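Local coordinates for protein 2-dehydropantoate 2-reductase, putative (Enterococcus faecalis, PDB 2EW2) that probably catalyses the NADPH-dependent reduction of 2-dehydropantoate (ketopantoate) to (R)-pantoate, a step in the biosynthesis of pantothenate, at residues Thr247-Val250 against Gln251-Pro255. Sequence-based numbering, arbitrary orientation. Where two conformers were deposited one is given.
Sequences THIV and QTYDP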
loop_
_atom_site.group_PDB
_atom_site.type_symbol
_atom_site.label_atom_id
_atom_site.label_comp_id
_atom_site.label_asym_id
_atom_site.label_seq_id
_atom_site.Cartn_x
_atom_site.Cartn_y
_atom_site.Cartn_z
ATOM N N THR B 247 11.439 18.053 4.585
ATOM C CA THR B 247 11.207 19.491 4.629
ATOM C C THR B 247 10.790 20.023 3.267
ATOM O O THR B 247 9.860 20.827 3.163
ATOM C CB THR B 247 12.447 20.228 5.153
ATOM O OG1 THR B 247 12.562 19.979 6.559
ATOM C CG2 THR B 247 12.328 21.757 4.937
ATOM N N HIS B 248 11.456 19.553 2.220
ATOM C CA HIS B 248 11.072 19.908 0.867
ATOM C C HIS B 248 9.635 19.473 0.553
ATOM O O HIS B 248 8.841 20.235 -0.024
ATOM C CB HIS B 248 12.034 19.259 -0.129
ATOM C CG HIS B 248 11.654 19.487 -1.554
ATOM N ND1 HIS B 248 12.133 20.554 -2.286
ATOM C CD2 HIS B 248 10.812 18.811 -2.372
ATOM C CE1 HIS B 248 11.611 20.515 -3.501
ATOM N NE2 HIS B 248 10.809 19.466 -3.580
ATOM N N ILE B 249 9.305 18.235 0.916
ATOM C CA ILE B 249 7.967 17.711 0.663
ATOM C C ILE B 249 6.907 18.524 1.428
ATOM O O ILE B 249 5.878 18.907 0.875
ATOM C CB ILE B 249 7.895 16.159 0.925
ATOM C CG1 ILE B 249 8.654 15.421 -0.202
ATOM C CG2 ILE B 249 6.438 15.683 0.967
ATOM C CD1 ILE B 249 9.174 14.002 0.124
ATOM N N VAL B 250 7.170 18.839 2.683
ATOM C CA VAL B 250 6.229 19.658 3.432
ATOM C C VAL B 250 5.976 21.020 2.738
ATOM O O VAL B 250 4.830 21.463 2.648
ATOM C CB VAL B 250 6.654 19.772 4.910
ATOM C CG1 VAL B 250 5.777 20.781 5.678
ATOM C CG2 VAL B 250 6.569 18.386 5.559
ATOM N N GLN B 251 7.035 21.644 2.227
ATOM C CA GLN B 251 6.928 22.931 1.528
ATOM C C GLN B 251 6.036 22.885 0.271
ATOM O O GLN B 251 5.471 23.904 -0.125
ATOM C CB GLN B 251 8.323 23.490 1.208
ATOM C CG GLN B 251 9.114 23.933 2.442
ATOM C CD GLN B 251 10.582 24.245 2.156
ATOM O OE1 GLN B 251 11.131 23.874 1.111
ATOM N NE2 GLN B 251 11.229 24.919 3.102
ATOM N N THR B 252 5.897 21.710 -0.342
ATOM C CA THR B 252 4.999 21.526 -1.483
ATOM C C THR B 252 3.528 21.581 -1.073
ATOM O O THR B 252 2.679 21.863 -1.909
ATOM C CB THR B 252 5.292 20.219 -2.299
ATOM O OG1 THR B 252 4.839 19.064 -1.580
ATOM C CG2 THR B 252 6.788 20.077 -2.593
ATOM N N TYR B 253 3.233 21.338 0.208
ATOM C CA TYR B 253 1.852 21.376 0.726
ATOM C C TYR B 253 1.267 22.796 0.719
ATOM O O TYR B 253 0.046 22.967 0.734
ATOM C CB TYR B 253 1.758 20.847 2.170
ATOM C CG TYR B 253 2.248 19.419 2.458
ATOM C CD1 TYR B 253 2.581 19.040 3.766
ATOM C CD2 TYR B 253 2.370 18.468 1.449
ATOM C CE1 TYR B 253 3.017 17.756 4.062
ATOM C CE2 TYR B 253 2.810 17.167 1.729
ATOM C CZ TYR B 253 3.128 16.818 3.038
ATOM O OH TYR B 253 3.556 15.535 3.313
ATOM N N ASP B 254 2.131 23.807 0.745
ATOM C CA ASP B 254 1.675 25.206 0.779
ATOM C C ASP B 254 0.736 25.534 -0.379
ATOM O O ASP B 254 1.131 25.429 -1.538
ATOM C CB ASP B 254 2.876 26.154 0.764
ATOM C CG ASP B 254 2.499 27.604 1.101
ATOM O OD1 ASP B 254 1.318 27.999 1.002
ATOM O OD2 ASP B 254 3.412 28.360 1.456
ATOM N N PRO B 255 -0.522 25.918 -0.072
ATOM C CA PRO B 255 -1.403 26.280 -1.181
ATOM C C PRO B 255 -0.933 27.541 -1.942
ATOM O O PRO B 255 -1.312 27.710 -3.103
ATOM C CB PRO B 255 -2.772 26.480 -0.516
ATOM C CG PRO B 255 -2.492 26.701 0.918
ATOM C CD PRO B 255 -1.197 26.015 1.237
HETATM O O HOH W 1 13.021 22.647 -0.562
#
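One face of the Y253 ring lies over the backbone of I249 and V250, with V250 CA 3.9 Å from the Y253 ring centroid in a CH-pi contact and I249 O above the same face, toward the rim. The branched side chains meet the ring further out: V250 CG2 comes to 3.9 Å from Y253 CE1, and I249 CG2 to 3.7 Å from Y253 OH. This is the C-terminal part of helix 242-252, in the helical C-terminal domain of the ketopantoate reductase family. Tyrosine suits it because its broad flat ring also packs on V222 of helix 218-235, and isoleucine suits buried position 249, packing on V222 and I226. The H248 ring, carried by CG anti to the backbone N (chi1 176°) to where T252 CG2 meets it obliquely, stands on another side. In the conformer of Q251 given here, a water 2.9 Å from H248 ND1 donates to Q251 OE1, a link that may hold in only part of the molecules. In the backbone, Q251 N bonds to T247 O, i to i-4; T252 N is shared weakly between H248 O and I249 O, and Y253 N bonds to V250 O, i to i-3, at 2.9 Å. Threonine suits the buried position 252 because its hydroxyl can bond back to the helix: T252 OG1 donates to I249 O at 2.7 Å, in the carbonyl plane and on a lone pair.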